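Local structure of KauB (Pseudomonas aeruginosa PAO1, 6B4R) at residues 249-252 and 253-256; 345-348 and 349-352; 282-285 and 286-290; 2-6 and 7-11; 391-395 and 396-400. The protein probably oxidises aldehydes, aminoaldehydes among them, to the corresponding acids with NAD(P)+ as electron acceptor, as an enzyme of the aldehyde dehydrogenase family. All blocks are in the same frame, centred on the assembly; numbering follows the deposited sequence.

Contact 1. Residues 249-252 and 253-256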
loop_
_atom_site.group_PDB
_atom_site.type_symbol
_atom_site.label_atom_id
_atom_site.label_comp_id
_atom_site.label_asym_id
_atom_site.label_seq_id
_atom_site.Cartn_x
_atom_site.Cartn_y
_atom_site.Cartn_z
ATOM N N ALA A 249 -20.203 23.844 -10.525
ATOM C CA ALA A 249 -18.996 23.358 -9.867
ATOM C C ALA A 249 -17.988 24.485 -9.667
ATOM O O ALA A 249 -17.381 24.607 -8.604
ATOM C CB ALA A 249 -18.376 22.228 -10.672
ATOM N N LYS A 250 -17.816 25.306 -10.698
ATOM C CA LYS A 250 -16.940 26.465 -10.607
ATOM C C LYS A 250 -17.452 27.436 -9.550
ATOM O O LYS A 250 -16.676 27.979 -8.765
ATOM C CB LYS A 250 -16.847 27.173 -11.959
ATOM C CG LYS A 250 -15.978 26.476 -12.989
ATOM C CD LYS A 250 -15.972 27.251 -14.300
ATOM C CE LYS A 250 -15.118 26.563 -15.354
ATOM N NZ LYS A 250 -15.195 27.266 -16.665
ATOM N N GLN A 251 -18.766 27.643 -9.535
ATOM C CA GLN A 251 -19.395 28.570 -8.600
ATOM C C GLN A 251 -19.176 28.153 -7.145
ATOM O O GLN A 251 -18.840 28.982 -6.298
ATOM C CB GLN A 251 -20.891 28.693 -8.900
ATOM C CG GLN A 251 -21.614 29.702 -8.025
ATOM C CD GLN A 251 -21.033 31.100 -8.144
ATOM O OE1 GLN A 251 -20.300 31.558 -7.264
ATOM N NE2 GLN A 251 -21.358 31.786 -9.235
ATOM N N LEU A 252 -19.361 26.867 -6.864
ATOM C CA LEU A 252 -19.157 26.335 -5.521
ATOM C C LEU A 252 -17.723 26.553 -5.051
ATOM O O LEU A 252 -17.479 26.820 -3.875
ATOM C CB LEU A 252 -19.495 24.845 -5.480
ATOM C CG LEU A 252 -20.957 24.474 -5.728
ATOM C CD1 LEU A 252 -21.136 22.967 -5.712
ATOM C CD2 LEU A 252 -21.851 25.133 -4.693
ATOM N N MET A 253 -16.783 26.443 -5.983
ATOM C CA MET A 253 -15.369 26.626 -5.682
ATOM C C MET A 253 -15.085 28.076 -5.304
ATOM O O MET A 253 -14.201 28.359 -4.495
ATOM C CB MET A 253 -14.523 26.210 -6.884
ATOM C CG MET A 253 -13.058 25.989 -6.571
ATOM S SD MET A 253 -12.160 25.294 -7.972
ATOM C CE MET A 253 -10.520 25.147 -7.265
ATOM N N VAL A 254 -15.848 28.993 -5.891
ATOM C CA VAL A 254 -15.762 30.403 -5.538
ATOM C C VAL A 254 -16.281 30.637 -4.116
ATOM O O VAL A 254 -15.653 31.345 -3.324
ATOM C CB VAL A 254 -16.544 31.285 -6.538
ATOM C CG1 VAL A 254 -16.522 32.741 -6.100
ATOM C CG2 VAL A 254 -15.968 31.134 -7.940
ATOM N N TYR A 255 -17.423 30.031 -3.799
ATOM C CA TYR A 255 -18.011 30.134 -2.464
ATOM C C TYR A 255 -17.054 29.662 -1.374
ATOM O O TYR A 255 -17.005 30.237 -0.286
ATOM C CB TYR A 255 -19.313 29.335 -2.385
ATOM C CG TYR A 255 -20.441 29.900 -3.216
ATOM C CD1 TYR A 255 -20.561 31.268 -3.424
ATOM C CD2 TYR A 255 -21.385 29.064 -3.793
ATOM C CE1 TYR A 255 -21.594 31.787 -4.185
ATOM C CE2 TYR A 255 -22.420 29.570 -4.554
ATOM C CZ TYR A 255 -22.521 30.933 -4.747
ATOM O OH TYR A 255 -23.552 31.441 -5.506
ATOM N N ALA A 256 -16.294 28.613 -1.672
ATOM C CA ALA A 256 -15.321 28.078 -0.729
ATOM C C ALA A 256 -14.203 29.079 -0.482
ATOM O O ALA A 256 -13.746 29.244 0.648
ATOM C CB ALA A 256 -14.751 26.779 -1.251
#
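Gln251 and Tyr255, one helical turn apart, make the chief side-chain contact here, an amide laid over an aromatic ring. Gln251 OE1 sits above one face of the phenol, displaced toward its rim, at 3.3 Å from Tyr255 CE1, and the amide and ring planes are inclined by 30°. CG of Gln251 touches the same ring at Tyr255 CZ, 3.6 Å away. The bend at chi2 (59°) of the glutamine swings its amide over the ring. Val254 CB, three residues on from Gln251, is also near OE1.

Apolar contact is slighter: Leu252 CD2 approaches Tyr255 CD2 at 4.1 Å. Both side chains continue outward onto helix 224-233, where Ala232 touches each of them, while Leu252 also reaches Leu240 and Phe242 of strand 239-243. The residues lie on helix 246-258, the crossover of a beta-alpha-beta unit whose parallel strands are 239-243 and 263-267; Ala249 and Ala256 meet the second strand through Leu266 and Val264. Ala249 lies about 8 Å, side chain to side chain, from Glu267, the predicted active-site residue.

Backbone hydrogen bonding is that of a regular alpha-helix. Tyr255 N donates to Gln251 O at 3.1 Å, in the carbonyl plane, and Ala256 N bonds to Leu252 O at the same length. Met253 N and Val254 N are bound to Ala249 O and Lys250 O, respectively. Lys250, Met253 and Val254 also pack against the backbone of a neighbouring subunit, which Lys250 NZ meets through a weak hydrogen bond, and Ala256 packs on one of its apolar side chains.

Contact 2. Residues 345-348 and 349-352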
loop_
_atom_site.group_PDB
_atom_site.type_symbol
_atom_site.label_atom_id
_atom_site.label_comp_id
_atom_site.label_asym_id
_atom_site.label_seq_id
_atom_site.Cartn_x
_atom_site.Cartn_y
_atom_site.Cartn_z
ATOM N N VAL A 345 -35.878 14.557 -17.590
ATOM C CA VAL A 345 -36.238 14.945 -16.224
ATOM C C VAL A 345 -37.357 16.000 -16.131
ATOM O O VAL A 345 -38.211 15.920 -15.248
ATOM C CB VAL A 345 -34.992 15.377 -15.405
ATOM C CG1 VAL A 345 -34.371 16.643 -15.983
ATOM C CG2 VAL A 345 -35.348 15.555 -13.933
ATOM N N ASP A 346 -37.361 16.972 -17.041
ATOM C CA ASP A 346 -38.411 17.994 -17.057
ATOM C C ASP A 346 -38.553 18.690 -18.412
ATOM O O ASP A 346 -37.894 18.319 -19.384
ATOM C CB ASP A 346 -38.213 19.025 -15.930
ATOM C CG ASP A 346 -36.859 19.724 -15.990
ATOM O OD1 ASP A 346 -36.446 20.292 -14.957
ATOM O OD2 ASP A 346 -36.208 19.714 -17.056
ATOM N N THR A 347 -39.416 19.701 -18.465
ATOM C CA THR A 347 -39.657 20.449 -19.695
ATOM C C THR A 347 -38.424 21.251 -20.111
ATOM O O THR A 347 -38.070 21.299 -21.291
ATOM C CB THR A 347 -40.868 21.398 -19.548
ATOM O OG1 THR A 347 -42.051 20.630 -19.298
ATOM C CG2 THR A 347 -41.067 22.220 -20.814
ATOM N N GLN A 348 -37.772 21.870 -19.130
ATOM C CA GLN A 348 -36.578 22.676 -19.371
ATOM C C GLN A 348 -35.456 21.861 -20.008
ATOM O O GLN A 348 -34.798 22.316 -20.945
ATOM C CB GLN A 348 -36.086 23.296 -18.063
ATOM C CG GLN A 348 -34.811 24.112 -18.205
ATOM C CD GLN A 348 -34.275 24.594 -16.871
ATOM O OE1 GLN A 348 -34.814 24.260 -15.815
ATOM N NE2 GLN A 348 -33.207 25.382 -16.912
ATOM N N GLN A 349 -35.239 20.657 -19.489
ATOM C CA GLN A 349 -34.211 19.774 -20.018
ATOM C C GLN A 349 -34.565 19.345 -21.436
ATOM O O GLN A 349 -33.694 19.247 -22.301
ATOM C CB GLN A 349 -34.039 18.546 -19.120
ATOM C CG GLN A 349 -32.908 17.618 -19.537
ATOM C CD GLN A 349 -31.536 18.242 -19.346
ATOM O OE1 GLN A 349 -31.341 19.089 -18.471
ATOM N NE2 GLN A 349 -30.577 17.827 -20.168
ATOM N N MET A 350 -35.853 19.100 -21.667
ATOM C CA MET A 350 -36.336 18.707 -22.987
ATOM C C MET A 350 -36.083 19.802 -24.017
ATOM O O MET A 350 -35.598 19.529 -25.116
ATOM C CB MET A 350 -37.828 18.376 -22.937
ATOM C CG MET A 350 -38.377 17.848 -24.252
ATOM S SD MET A 350 -40.173 17.694 -24.264
ATOM C CE MET A 350 -40.661 19.395 -23.991
ATOM N N ASN A 351 -36.415 21.038 -23.653
ATOM C CA ASN A 351 -36.212 22.184 -24.534
ATOM C C ASN A 351 -34.742 22.390 -24.867
ATOM O O ASN A 351 -34.394 22.754 -25.990
ATOM C CB ASN A 351 -36.786 23.456 -23.908
ATOM C CG ASN A 351 -38.293 23.407 -23.773
ATOM O OD1 ASN A 351 -38.975 22.748 -24.556
ATOM N ND2 ASN A 351 -38.821 24.107 -22.776
ATOM N N THR A 352 -33.883 22.158 -23.882
ATOM C CA THR A 352 -32.446 22.257 -24.080
ATOM C C THR A 352 -31.968 21.205 -25.079
ATOM O O THR A 352 -31.195 21.508 -25.990
ATOM C CB THR A 352 -31.694 22.104 -22.747
ATOM O OG1 THR A 352 -31.982 23.230 -21.909
ATOM C CG2 THR A 352 -30.194 22.021 -22.979
#
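Gln349 meets the preceding turn through its backbone N and the first carbons of its side chain. Its CB meets both Asp346 OD2, at 3.2 Å, and Val345 CG1, at 3.7 Å. CG leaves CB anti to the backbone N (chi1 -175°) and still touches Val345 CG1, at 4.0 Å. Beyond CG the chain bends, and the amide turns to other parts of the fold: NE2 gives a weak hydrogen bond to Phe403 O, and the side chain packs on Trp167.

At the backbone, Gln349 N donates to Asp346 OD2 at 2.8 Å, meeting the oxygen nearly along its C-O axis. The other carboxylate oxygen, OD1, forms a salt bridge with Lys195, itself a residue of the potassium site, so the carboxylate is held at both oxygens.

One turn on, Gln348 O is gripped twice by Thr352, whose N and OG1 both donate to it at 3.1 Å from opposite faces of the carbonyl plane. Thr347 and Asn351 run side by side, with Thr347 CG2 3.5 Å from Asn351 ND2. The aspartate bond to an amide three residues ahead is a classical N-cap, here opening helix 347-362.

Contact 3. Residues 282-285 and 286-290; sequences DLKA and AAEAA
Lys284 and Glu288 lie side by side one turn apart and point the same way, yet their charged ends do not close into a salt bridge: Lys284 NZ stays 4.1 Å from Glu288 OE2. Lys284 CE is slightly nearer to that oxygen, at 3.9 Å. With CG anti to the carbonyl carbon (chi1 -63°), Glu288 CG comes 3.2 Å from Lys284 O; the bend at chi2 then turns the carboxylate toward the lysine. Around this pair the contact is made of methyl groups against carbonyl oxygens, among them Ala287 CB on Leu283 O at 3.3 Å and Ala289 CB on Ala285 O.

These side chains are positioned by a ladder of main-chain bonds at the start of helix 283-295. Ala286 N donates to Asp282 O at 2.9 Å, and Ala287, Glu288 and Ala289 repeat the step to Leu283, Lys284 and Ala285. Asp282 is the N-cap: Asp282 OD1 accepts from Ala285 N at 3.1 Å, the donor standing above the carboxylate plane, and more weakly from Lys284 N. A negative group at this end would suit the helix dipole.

Further out, Ala287 packs on Phe318 and Leu321 of helix 315-326, and Leu283 also touches Phe318. Trp434 meets Ala286 and Ala289. The helix thus packs against both helix 315-326 and strand 430-434 of the mixed sheet that contains strands 273-276 and 307-311.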
loop_
_atom_site.group_PDB
_atom_site.type_symbol
_atom_site.label_atom_id
_atom_site.label_comp_id
_atom_site.label_asym_id
_atom_site.label_seq_id
_atom_site.Cartn_x
_atom_site.Cartn_y
_atom_site.Cartn_z
ATOM N N ASP A 282 -15.031 -7.140 -32.198
ATOM C CA ASP A 282 -16.381 -7.414 -32.675
ATOM C C ASP A 282 -17.071 -6.100 -33.019
ATOM O O ASP A 282 -17.494 -5.361 -32.128
ATOM C CB ASP A 282 -17.176 -8.166 -31.602
ATOM C CG ASP A 282 -18.520 -8.677 -32.105
ATOM O OD1 ASP A 282 -19.022 -8.172 -33.130
ATOM O OD2 ASP A 282 -19.081 -9.592 -31.464
ATOM N N LEU A 283 -17.189 -5.815 -34.312
ATOM C CA LEU A 283 -17.830 -4.585 -34.765
ATOM C C LEU A 283 -19.299 -4.528 -34.363
ATOM O O LEU A 283 -19.815 -3.461 -34.033
ATOM C CB LEU A 283 -17.688 -4.420 -36.277
ATOM C CG LEU A 283 -16.318 -3.928 -36.746
ATOM C CD1 LEU A 283 -16.244 -3.886 -38.264
ATOM C CD2 LEU A 283 -16.027 -2.558 -36.150
ATOM N N LYS A 284 -19.966 -5.677 -34.384
ATOM C CA LYS A 284 -21.372 -5.736 -34.005
ATOM C C LYS A 284 -21.546 -5.407 -32.527
ATOM O O LYS A 284 -22.447 -4.661 -32.153
ATOM C CB LYS A 284 -21.967 -7.110 -34.317
ATOM C CG LYS A 284 -23.447 -7.062 -34.670
ATOM C CD LYS A 284 -24.266 -8.031 -33.829
ATOM C CE LYS A 284 -25.755 -7.878 -34.112
ATOM N NZ LYS A 284 -26.584 -8.798 -33.286
ATOM N N ALA A 285 -20.671 -5.960 -31.693
ATOM C CA ALA A 285 -20.712 -5.702 -30.258
ATOM C C ALA A 285 -20.365 -4.248 -29.946
ATOM O O ALA A 285 -20.947 -3.636 -29.045
ATOM C CB ALA A 285 -19.769 -6.646 -29.522
ATOM N N ALA A 286 -19.413 -3.702 -30.694
ATOM C CA ALA A 286 -19.030 -2.303 -30.543
ATOM C C ALA A 286 -20.172 -1.378 -30.955
ATOM O O ALA A 286 -20.362 -0.315 -30.367
ATOM C CB ALA A 286 -17.781 -2.004 -31.358
ATOM N N ALA A 287 -20.932 -1.795 -31.963
ATOM C CA ALA A 287 -22.072 -1.019 -32.438
ATOM C C ALA A 287 -23.210 -1.027 -31.423
ATOM O O ALA A 287 -23.892 -0.021 -31.236
ATOM C CB ALA A 287 -22.552 -1.554 -33.774
ATOM N N GLU A 288 -23.414 -2.168 -30.773
ATOM C CA GLU A 288 -24.436 -2.281 -29.741
ATOM C C GLU A 288 -24.063 -1.414 -28.543
ATOM O O GLU A 288 -24.907 -0.718 -27.976
ATOM C CB GLU A 288 -24.605 -3.739 -29.303
ATOM C CG GLU A 288 -25.092 -4.683 -30.397
ATOM C CD GLU A 288 -26.548 -4.465 -30.766
ATOM O OE1 GLU A 288 -27.246 -3.702 -30.061
ATOM O OE2 GLU A 288 -26.997 -5.066 -31.765
ATOM N N ALA A 289 -22.786 -1.458 -28.175
ATOM C CA ALA A 289 -22.274 -0.683 -27.052
ATOM C C ALA A 289 -22.343 0.815 -27.327
ATOM O O ALA A 289 -22.632 1.602 -26.426
ATOM C CB ALA A 289 -20.845 -1.097 -26.734
ATOM N N ALA A 290 -22.074 1.201 -28.570
ATOM C CA ALA A 290 -22.113 2.607 -28.965
ATOM C C ALA A 290 -23.519 3.180 -28.824
ATOM O O ALA A 290 -23.701 4.272 -28.285
ATOM C CB ALA A 290 -21.615 2.772 -30.392
#

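Contact 4. Residues 2-6 and 7-11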
loop_
_atom_site.group_PDB
_atom_site.type_symbol
_atom_site.label_atom_id
_atom_site.label_comp_id
_atom_site.label_asym_id
_atom_site.label_seq_id
_atom_site.Cartn_x
_atom_site.Cartn_y
_atom_site.Cartn_z
ATOM N N THR A 2 -44.965 -15.404 -10.575
ATOM C CA THR A 2 -45.528 -14.058 -10.634
ATOM C C THR A 2 -44.699 -13.117 -11.505
ATOM O O THR A 2 -43.497 -13.316 -11.679
ATOM C CB THR A 2 -45.632 -13.445 -9.231
ATOM O OG1 THR A 2 -44.320 -13.304 -8.671
ATOM C CG2 THR A 2 -46.474 -14.329 -8.325
ATOM N N THR A 3 -45.346 -12.085 -12.040
ATOM C CA THR A 3 -44.662 -11.091 -12.864
ATOM C C THR A 3 -45.312 -9.714 -12.752
ATOM O O THR A 3 -46.479 -9.539 -13.100
ATOM C CB THR A 3 -44.630 -11.507 -14.348
ATOM O OG1 THR A 3 -43.939 -12.755 -14.483
ATOM C CG2 THR A 3 -43.920 -10.452 -15.184
ATOM N N LEU A 4 -44.552 -8.739 -12.263
ATOM C CA LEU A 4 -45.040 -7.368 -12.160
ATOM C C LEU A 4 -45.246 -6.752 -13.540
ATOM O O LEU A 4 -44.339 -6.752 -14.371
ATOM C CB LEU A 4 -44.074 -6.507 -11.343
ATOM C CG LEU A 4 -44.172 -6.605 -9.820
ATOM C CD1 LEU A 4 -43.223 -5.620 -9.167
ATOM C CD2 LEU A 4 -45.587 -6.337 -9.368
ATOM N N THR A 5 -46.446 -6.229 -13.779
ATOM C CA THR A 5 -46.768 -5.602 -15.056
ATOM C C THR A 5 -46.769 -4.083 -14.930
ATOM O O THR A 5 -46.473 -3.540 -13.864
ATOM C CB THR A 5 -48.150 -6.043 -15.573
ATOM O OG1 THR A 5 -49.179 -5.429 -14.785
ATOM C CG2 THR A 5 -48.289 -7.557 -15.507
ATOM N N ARG A 6 -47.110 -3.405 -16.021
ATOM C CA ARG A 6 -47.235 -1.952 -16.022
ATOM C C ARG A 6 -48.346 -1.505 -15.079
ATOM O O ARG A 6 -48.177 -0.559 -14.311
ATOM C CB ARG A 6 -47.519 -1.442 -17.434
ATOM C CG ARG A 6 -47.793 0.051 -17.507
ATOM C CD ARG A 6 -48.172 0.488 -18.914
ATOM N NE ARG A 6 -49.446 -0.077 -19.351
ATOM C CZ ARG A 6 -49.564 -1.129 -20.155
ATOM N NH1 ARG A 6 -48.481 -1.739 -20.618
ATOM N NH2 ARG A 6 -50.767 -1.571 -20.499
ATOM N N ALA A 7 -49.478 -2.200 -15.141
ATOM C CA ALA A 7 -50.635 -1.878 -14.313
ATOM C C ALA A 7 -50.321 -2.013 -12.828
ATOM O O ALA A 7 -50.827 -1.249 -12.007
ATOM C CB ALA A 7 -51.814 -2.770 -14.688
ATOM N N ASP A 8 -49.486 -2.992 -12.491
ATOM C CA ASP A 8 -49.083 -3.227 -11.108
ATOM C C ASP A 8 -48.268 -2.063 -10.551
ATOM O O ASP A 8 -48.480 -1.632 -9.416
ATOM C CB ASP A 8 -48.282 -4.525 -11.002
ATOM C CG ASP A 8 -49.125 -5.755 -11.281
ATOM O OD1 ASP A 8 -50.311 -5.765 -10.887
ATOM O OD2 ASP A 8 -48.604 -6.709 -11.898
ATOM N N TRP A 9 -47.337 -1.559 -11.354
ATOM C CA TRP A 9 -46.503 -0.434 -10.945
ATOM C C TRP A 9 -47.305 0.861 -10.852
ATOM O O TRP A 9 -47.062 1.687 -9.971
ATOM C CB TRP A 9 -45.318 -0.260 -11.897
ATOM C CG TRP A 9 -44.201 -1.228 -11.650
ATOM C CD1 TRP A 9 -43.814 -2.262 -12.453
ATOM C CD2 TRP A 9 -43.325 -1.251 -10.517
ATOM N NE1 TRP A 9 -42.748 -2.924 -11.892
ATOM C CE2 TRP A 9 -42.430 -2.324 -10.702
ATOM C CE3 TRP A 9 -43.211 -0.469 -9.363
ATOM C CZ2 TRP A 9 -41.435 -2.632 -9.777
ATOM C CZ3 TRP A 9 -42.223 -0.777 -8.447
ATOM C CH2 TRP A 9 -41.348 -1.850 -8.658
ATOM N N GLU A 10 -48.255 1.035 -11.767
ATOM C CA GLU A 10 -49.123 2.208 -11.752
ATOM C C GLU A 10 -50.004 2.224 -10.503
ATOM O O GLU A 10 -50.187 3.269 -9.876
ATOM C CB GLU A 10 -49.985 2.258 -13.016
ATOM C CG GLU A 10 -49.203 2.533 -14.293
ATOM C CD GLU A 10 -50.065 2.458 -15.542
ATOM O OE1 GLU A 10 -51.226 2.008 -15.444
ATOM O OE2 GLU A 10 -49.578 2.852 -16.623
ATOM N N ALA A 11 -50.540 1.061 -10.144
ATOM C CA ALA A 11 -51.369 0.932 -8.950
ATOM C C ALA A 11 -50.547 1.211 -7.699
ATOM O O ALA A 11 -51.049 1.773 -6.723
ATOM C CB ALA A 11 -51.988 -0.455 -8.878
HETATM O O HOH W 1 -51.397 -6.669 -13.846
#
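Leu4 CD1 stands 3.2 Å above the plane of the Trp9 indole, out toward its rim, with Trp9 CZ2 its nearest atom at 3.5 Å. The two side chains cross at about a right angle. Farther along the same indole, Thr5 O comes within 3.3 Å of Trp9 CD1. Arg12 makes a cation-pi contact with the ring, and Glu99 and Leu103 of helix 98-109 pack on the tryptophan as well.

A second flat group, the guanidinium of Arg6, has Glu10 OE2 at its edge, near its plane. The side chains run alongside each other, but Arg6 NE is 4.0 Å from Glu10 OE2, beyond a salt bridge, and the carboxylate oxygen lies closer to the aliphatic Arg6 CG, at 3.4 Å. Arg6 NH1 instead pairs with Asp336 in a salt bridge, and Glu10 OE2 receives a weak hydrogen bond from Asn333.

Thr5 and Asp8 form a capping box at the start of helix 6-15. Thr5 N donates to Asp8 OD2 at 2.9 Å, on the anti side of the carboxylate, while the return bond from Asp8 N to Thr5 OG1 is weak at 3.4 Å. With chi1 at 73°, OG1 lies between the backbone N and the carbonyl carbon of Thr5, turned toward the helix amides. A water hydrogen-bonds to Thr5 OG1 and, weakly, to Asp8 OD1. The reciprocal cap ties side chains to amides at the first turn, and the aspartate near the helix N-terminus probably gains from the local dipole.

Contact 5. Residues 391-395 and 396-400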
loop_
_atom_site.group_PDB
_atom_site.type_symbol
_atom_site.label_atom_id
_atom_site.label_comp_id
_atom_site.label_asym_id
_atom_site.label_seq_id
_atom_site.Cartn_x
_atom_site.Cartn_y
_atom_site.Cartn_z
ATOM N N VAL A 391 -20.225 15.003 -38.350
ATOM C CA VAL A 391 -19.943 16.011 -37.341
ATOM C C VAL A 391 -18.439 16.233 -37.232
ATOM O O VAL A 391 -17.659 15.286 -37.314
ATOM C CB VAL A 391 -20.501 15.582 -35.963
ATOM C CG1 VAL A 391 -20.328 16.691 -34.939
ATOM C CG2 VAL A 391 -21.966 15.195 -36.082
ATOM N N THR A 392 -18.036 17.488 -37.066
ATOM C CA THR A 392 -16.645 17.807 -36.777
ATOM C C THR A 392 -16.526 18.205 -35.314
ATOM O O THR A 392 -17.505 18.627 -34.698
ATOM C CB THR A 392 -16.119 18.951 -37.662
ATOM O OG1 THR A 392 -16.824 20.161 -37.355
ATOM C CG2 THR A 392 -16.304 18.615 -39.134
ATOM N N ASN A 393 -15.325 18.082 -34.759
ATOM C CA ASN A 393 -15.109 18.354 -33.342
ATOM C C ASN A 393 -15.097 19.851 -33.018
ATOM O O ASN A 393 -14.671 20.258 -31.939
ATOM C CB ASN A 393 -13.815 17.692 -32.861
ATOM C CG ASN A 393 -13.761 17.544 -31.354
ATOM O OD1 ASN A 393 -14.745 17.168 -30.719
ATOM N ND2 ASN A 393 -12.613 17.861 -30.771
ATOM N N ALA A 394 -15.566 20.664 -33.958
ATOM C CA ALA A 394 -15.629 22.107 -33.765
ATOM C C ALA A 394 -17.076 22.569 -33.657
ATOM O O ALA A 394 -17.354 23.663 -33.166
ATOM C CB ALA A 394 -14.930 22.822 -34.909
ATOM N N MET A 395 -17.993 21.724 -34.120
ATOM C CA MET A 395 -19.419 22.024 -34.060
ATOM C C MET A 395 -19.902 22.130 -32.617
ATOM O O MET A 395 -19.276 21.594 -31.701
ATOM C CB MET A 395 -20.224 20.961 -34.810
ATOM C CG MET A 395 -19.942 20.910 -36.299
ATOM S SD MET A 395 -20.914 19.650 -37.145
ATOM C CE MET A 395 -20.391 19.895 -38.842
ATOM N N LYS A 396 -21.018 22.826 -32.426
ATOM C CA LYS A 396 -21.550 23.078 -31.091
ATOM C C LYS A 396 -21.979 21.790 -30.387
ATOM O O LYS A 396 -21.754 21.624 -29.188
ATOM C CB LYS A 396 -22.720 24.064 -31.158
ATOM C CG LYS A 396 -23.244 24.497 -29.799
ATOM C CD LYS A 396 -24.474 25.380 -29.932
ATOM C CE LYS A 396 -24.944 25.876 -28.573
ATOM N NZ LYS A 396 -26.235 26.614 -28.661
ATOM N N ILE A 397 -22.587 20.877 -31.138
ATOM C CA ILE A 397 -23.081 19.627 -30.569
ATOM C C ILE A 397 -21.957 18.637 -30.264
ATOM O O ILE A 397 -22.191 17.588 -29.664
ATOM C CB ILE A 397 -24.101 18.944 -31.502
ATOM C CG1 ILE A 397 -23.452 18.593 -32.842
ATOM C CG2 ILE A 397 -25.317 19.832 -31.712
ATOM C CD1 ILE A 397 -24.369 17.828 -33.776
ATOM N N ALA A 398 -20.741 18.972 -30.682
ATOM C CA ALA A 398 -19.595 18.093 -30.474
ATOM C C ALA A 398 -18.731 18.548 -29.303
ATOM O O ALA A 398 -18.027 17.742 -28.694
ATOM C CB ALA A 398 -18.759 18.000 -31.743
ATOM N N ARG A 399 -18.789 19.837 -28.987
ATOM C CA ARG A 399 -17.954 20.392 -27.929
ATOM C C ARG A 399 -18.719 20.624 -26.631
ATOM O O ARG A 399 -18.136 20.617 -25.547
ATOM C CB ARG A 399 -17.306 21.696 -28.391
ATOM C CG ARG A 399 -16.489 21.552 -29.662
ATOM C CD ARG A 399 -15.519 22.707 -29.827
ATOM N NE ARG A 399 -14.569 22.773 -28.721
ATOM C CZ ARG A 399 -13.433 22.085 -28.671
ATOM N NH1 ARG A 399 -13.102 21.273 -29.666
ATOM N NH2 ARG A 399 -12.628 22.208 -27.623
ATOM N N GLU A 400 -20.025 20.832 -26.744
ATOM C CA GLU A 400 -20.840 21.137 -25.575
ATOM C C GLU A 400 -21.592 19.909 -25.085
ATOM O O GLU A 400 -22.071 19.102 -25.884
ATOM C CB GLU A 400 -21.818 22.273 -25.883
ATOM C CG GLU A 400 -21.141 23.564 -26.311
ATOM C CD GLU A 400 -22.110 24.719 -26.442
ATOM O OE1 GLU A 400 -23.287 24.555 -26.053
ATOM O OE2 GLU A 400 -21.697 25.792 -26.932
#
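Ala398 CB is inserted into the turn before it, and this is the closely packed side of the contact: the methyl lies 3.3 Å from Thr392 O and 3.8 Å from Val391 CG1. Val391 CG1 extends the apolar patch to Ile397 CG1. The fold-back follows from a type I beta turn, Thr392 to Met395, after which Met395 takes the N-cap position of the short helix 396-399. Met395 O receives Ala398 N at 3.2 Å, the donor standing well above the carbonyl plane, and a weak bond from Arg399 N.

Arg399 closes the polar side. Its NH1 donates to Asn393 O at 2.9 Å, almost straight off the carbonyl, and the oxygen lies in the plane of the guanidinium at its edge. Arg399 CG passes Asn393 O at 3.2 Å, and the bend at chi3 (61°) beyond it turns the guanidinium to that oxygen. NH1 is also salt-bridged to Asp424. The side chain of Asn393 crosses that of Arg399 at about a right angle, the flat groups inclined by 59°, with Asn393 ND2 bound to Asp424 O and OD1 to Arg307.

The outer side is looser. Thr392 and Ala394 are exposed, and the extended chain of Lys396 leads away from the turn and touches Tyr356 and Ala359 of helix 347-362.

The segment follows strand 382-389. Val391 continues the backbone pairing with Val409 of strand 406-412, Lys396 N bonds to Asp363 just beyond helix 347-362, and Lys271 NZ takes the carbonyls of Ile397 and Glu400.

Overall arrangement
Along the chain the order is contact 4, contact 1, contact 3, contact 2, contact 5, and none touches another. Contacts 2 and 5 come nearest, about 8 Å between nearest atoms; contact 2 begins helix 347-362, on which Lys396 of contact 5 packs. Contacts 3 and 5 both adjoin the mixed sheet containing strands 406-412 and 430-434, with centres about 23 Å apart. The centre of contact 1 is about 40 Å from that of contact 3, across the chain's centre. Contact 4 is peripheral, at the N-terminal helix. Contact 1 thus lies in one sheet-based part of the fold, near the predicted active-site Glu267, and contacts 3 and 5 beside the other.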